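Long-range contact in DNA repair protein RAD14 (Saccharomyces cerevisiae, PDB 5A3D), which binds damaged, kinked DNA during nucleotide excision repair and is required for the incision step, this chain being its DNA-binding domain with a zinc finger: residues B[63-68]-B[78-83]. Numbering follows the deposited sequence.
Sequences HRLEKP and MQLFVR. With nucleotides of chain D.
Leu65 and Leu80 form a hydrogen-bonded pair of the antiparallel β-hairpin of strands 65-67 and 78-82, with Leu65 N to Leu80 O at 3.0 Å and the return bond from Leu80 N to Leu65 O. Lys67 and Met78 form a second such pair, and the Glu66-Gln79 pair between them is non-hydrogen-bonded. Beyond the last rung, one water receives the N-H of Val82 and donates to His63 O. In this XPA-family DNA-binding domain, 78-82 is the central strand of a three-stranded antiparallel sheet, Phe81 being backbone-bonded to Leu40 of strand 39-41.

Met78 works on the DNA side. Its CB packs on Lys67 O at 3.6 Å, CG passes OP1 of DG3 of chain D, and SD nears the base of DG1 of chain D. With CG anti to the backbone N (chi1 -179°) the chain stands off the strand, and the bend at chi3 (58°) turns CE to 3.5 Å from N7 of that guanine. Leu80 CD1 meets the same base 3.8 Å from N1, and Lys67 CG lies against this methyl. The backbone N of Gln79 donates to OP1 of DG3 of chain D, 2.8 Å away and nearly straight (174°).

On the other face, Glu66 and Gln79 run alongside each other with carboxylate and amide nearly coplanar, Glu66 OE2 lying 2.9 Å from Gln79 NE2, while OE1 forms a salt bridge with Arg77. Replacing Glu66 by alanine is likely to leave Arg77 without this counter-charge and the Gln79 side-chain amide freer to turn. Next along, Arg64 lays CB over one face of the Phe81 ring; its guanidinium, steeply inclined to the ring, is hydrogen-bonded to Leu56 O.

The chemistry thus falls into three sites: Met78 and Leu80 methyls against a DNA base, the Gln79 backbone N-H on a phosphate from the strand edge, and the Glu66-Arg77 salt bridge on the opposite face.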
loop_
_atom_site.group_PDB
_atom_site.type_symbol
_atom_site.label_atom_id
_atom_site.label_comp_id
_atom_site.label_asym_id
_atom_site.label_seq_id
_atom_site.Cartn_x
_atom_site.Cartn_y
_atom_site.Cartn_z
ATOM N N HIS B 63 -4.602 16.814 12.032
ATOM C CA HIS B 63 -5.814 17.388 11.450
ATOM C C HIS B 63 -5.460 17.637 10.024
ATOM O O HIS B 63 -4.252 17.721 9.682
ATOM C CB HIS B 63 -6.268 18.657 12.129
ATOM C CG HIS B 63 -6.722 18.465 13.544
ATOM N ND1 HIS B 63 -5.863 18.582 14.625
ATOM C CD2 HIS B 63 -7.943 18.214 14.064
ATOM C CE1 HIS B 63 -6.535 18.355 15.748
ATOM N NE2 HIS B 63 -7.799 18.124 15.427
ATOM N N ARG B 64 -6.449 17.677 9.153
ATOM C CA ARG B 64 -6.142 18.043 7.803
ATOM C C ARG B 64 -7.383 18.657 7.114
ATOM O O ARG B 64 -8.506 18.318 7.436
ATOM C CB ARG B 64 -5.636 16.885 6.953
ATOM C CG ARG B 64 -6.592 15.758 6.677
ATOM C CD ARG B 64 -5.880 14.526 5.990
ATOM N NE ARG B 64 -4.919 13.701 6.819
ATOM C CZ ARG B 64 -4.943 13.523 8.146
ATOM N NH1 ARG B 64 -5.957 13.981 8.903
ATOM N NH2 ARG B 64 -3.985 12.840 8.739
ATOM N N LEU B 65 -7.112 19.569 6.218
ATOM C CA LEU B 65 -8.081 20.127 5.315
ATOM C C LEU B 65 -7.896 19.526 3.936
ATOM O O LEU B 65 -6.830 19.609 3.375
ATOM C CB LEU B 65 -7.805 21.592 5.207
ATOM C CG LEU B 65 -8.845 22.625 4.614
ATOM C CD1 LEU B 65 -8.328 23.939 3.984
ATOM C CD2 LEU B 65 -10.264 22.327 4.274
ATOM N N GLU B 66 -8.991 19.070 3.338
ATOM C CA GLU B 66 -8.946 18.603 1.947
ATOM C C GLU B 66 -9.581 19.574 1.014
ATOM O O GLU B 66 -10.622 20.247 1.344
ATOM C CB GLU B 66 -9.570 17.217 1.877
ATOM C CG GLU B 66 -8.594 16.240 2.447
ATOM C CD GLU B 66 -8.915 14.792 2.203
ATOM O OE1 GLU B 66 -9.987 14.531 1.587
ATOM O OE2 GLU B 66 -8.064 13.938 2.672
ATOM N N LYS B 67 -9.012 19.662 -0.176
ATOM C CA LYS B 67 -9.568 20.473 -1.252
ATOM C C LYS B 67 -9.450 19.772 -2.575
ATOM O O LYS B 67 -8.675 18.802 -2.696
ATOM C CB LYS B 67 -8.790 21.781 -1.327
ATOM C CG LYS B 67 -8.531 22.393 0.055
ATOM C CD LYS B 67 -9.223 23.676 0.222
ATOM C CE LYS B 67 -10.700 23.709 -0.019
ATOM N NZ LYS B 67 -11.281 24.815 0.867
ATOM N N PRO B 68 -10.227 20.239 -3.591
ATOM C CA PRO B 68 -10.016 19.718 -4.943
ATOM C C PRO B 68 -8.540 19.853 -5.311
ATOM O O PRO B 68 -7.891 20.867 -4.947
ATOM C CB PRO B 68 -10.912 20.628 -5.817
ATOM C CG PRO B 68 -12.003 21.111 -4.877
ATOM C CD PRO B 68 -11.197 21.351 -3.580
ATOM N N MET B 78 -6.332 17.227 -2.798
ATOM C CA MET B 78 -5.218 17.851 -2.107
ATOM C C MET B 78 -5.429 17.761 -0.628
ATOM O O MET B 78 -6.552 17.936 -0.134
ATOM C CB MET B 78 -5.118 19.307 -2.573
ATOM C CG MET B 78 -3.956 20.053 -1.914
ATOM S SD MET B 78 -3.559 21.646 -2.719
ATOM C CE MET B 78 -5.113 22.549 -2.603
ATOM N N GLN B 79 -4.345 17.567 0.117
ATOM C CA GLN B 79 -4.386 17.476 1.603
ATOM C C GLN B 79 -3.432 18.513 2.238
ATOM O O GLN B 79 -2.289 18.555 1.872
ATOM C CB GLN B 79 -4.049 16.071 2.073
ATOM C CG GLN B 79 -5.101 15.028 1.550
ATOM C CD GLN B 79 -4.740 13.600 1.893
ATOM O OE1 GLN B 79 -3.690 13.324 2.449
ATOM N NE2 GLN B 79 -5.665 12.674 1.614
ATOM N N LEU B 80 -3.961 19.346 3.118
ATOM C CA LEU B 80 -3.259 20.481 3.707
ATOM C C LEU B 80 -3.154 20.206 5.228
ATOM O O LEU B 80 -4.137 19.926 5.917
ATOM C CB LEU B 80 -3.901 21.798 3.416
ATOM C CG LEU B 80 -4.068 22.149 1.895
ATOM C CD1 LEU B 80 -4.870 23.406 1.743
ATOM C CD2 LEU B 80 -2.690 22.310 1.339
ATOM N N PHE B 81 -1.966 20.350 5.688
ATOM C CA PHE B 81 -1.557 20.068 7.110
ATOM C C PHE B 81 -1.000 21.402 7.697
ATOM O O PHE B 81 -0.405 22.184 6.934
ATOM C CB PHE B 81 -0.502 18.999 7.178
ATOM C CG PHE B 81 -0.957 17.694 6.657
ATOM C CD1 PHE B 81 -0.944 17.464 5.290
ATOM C CD2 PHE B 81 -1.415 16.688 7.512
ATOM C CE1 PHE B 81 -1.304 16.212 4.785
ATOM C CE2 PHE B 81 -1.833 15.452 6.960
ATOM C CZ PHE B 81 -1.772 15.227 5.597
ATOM N N VAL B 82 -1.194 21.596 8.997
ATOM C CA VAL B 82 -0.707 22.863 9.654
ATOM C C VAL B 82 0.739 22.621 10.105
ATOM O O VAL B 82 1.088 21.589 10.750
ATOM C CB VAL B 82 -1.646 23.488 10.744
ATOM C CG1 VAL B 82 -1.752 22.692 12.022
ATOM C CG2 VAL B 82 -1.246 24.941 11.027
ATOM N N ARG B 83 1.561 23.613 9.794
ATOM C CA ARG B 83 2.967 23.481 10.041
ATOM C C ARG B 83 3.237 23.082 11.485
ATOM O O ARG B 83 4.050 22.209 11.694
ATOM C CB ARG B 83 3.789 24.687 9.618
ATOM C CG ARG B 83 5.245 24.371 9.883
ATOM C CD ARG B 83 6.192 25.460 9.511
ATOM N NE ARG B 83 6.145 25.982 8.195
ATOM C CZ ARG B 83 6.767 25.426 7.172
ATOM N NH1 ARG B 83 7.421 24.272 7.358
ATOM N NH2 ARG B 83 6.732 26.014 5.973
ATOM P P DG D 3 -0.901 17.010 -2.259
ATOM O OP1 DG D 3 -1.793 17.174 -1.070
ATOM O OP2 DG D 3 0.539 17.013 -2.097
ATOM O "O5'" DG D 3 -1.319 15.661 -3.006
ATOM C "C5'" DG D 3 -2.678 15.438 -3.374
ATOM C "C4'" DG D 3 -2.878 13.971 -3.698
ATOM O "O4'" DG D 3 -2.277 13.647 -4.976
ATOM C "C3'" DG D 3 -2.291 12.981 -2.703
ATOM O "O3'" DG D 3 -3.330 12.012 -2.750
ATOM C "C2'" DG D 3 -0.950 12.616 -3.330
ATOM C "C1'" DG D 3 -1.238 12.700 -4.826
ATOM N N9 DG D 3 -0.146 13.103 -5.711
ATOM C C8 DG D 3 0.784 14.094 -5.511
ATOM N N7 DG D 3 1.578 14.264 -6.531
ATOM C C5 DG D 3 1.170 13.303 -7.444
ATOM C C6 DG D 3 1.651 13.010 -8.735
ATOM O O6 DG D 3 2.591 13.528 -9.337
ATOM N N1 DG D 3 0.957 11.949 -9.311
ATOM C C2 DG D 3 -0.106 11.297 -8.737
ATOM N N2 DG D 3 -0.682 10.333 -9.471
ATOM N N3 DG D 3 -0.598 11.599 -7.554
ATOM C C4 DG D 3 0.080 12.607 -6.969
ATOM O "O5'" DG D 1 -0.503 26.057 -8.419
ATOM C "C5'" DG D 1 -1.230 25.491 -7.305
ATOM C "C4'" DG D 1 -0.300 25.326 -6.122
ATOM O "O4'" DG D 1 -0.312 26.335 -5.080
ATOM C "C3'" DG D 1 -0.004 23.964 -5.490
ATOM O "O3'" DG D 1 1.232 23.403 -5.991
ATOM C "C2'" DG D 1 0.029 24.247 -3.991
ATOM C "C1'" DG D 1 -0.422 25.700 -3.815
ATOM N N9 DG D 1 -1.803 25.818 -3.358
ATOM C C8 DG D 1 -2.953 25.618 -4.085
ATOM N N7 DG D 1 -4.039 25.755 -3.374
ATOM C C5 DG D 1 -3.579 26.024 -2.091
ATOM C C6 DG D 1 -4.293 26.266 -0.886
ATOM O O6 DG D 1 -5.520 26.275 -0.703
ATOM N N1 DG D 1 -3.432 26.525 0.177
ATOM C C2 DG D 1 -2.060 26.535 0.097
ATOM N N2 DG D 1 -1.404 26.814 1.234
ATOM N N3 DG D 1 -1.380 26.283 -1.013
ATOM C C4 DG D 1 -2.198 26.058 -2.063
HETATM O O HOH W 1 -1.942 19.132 10.434
#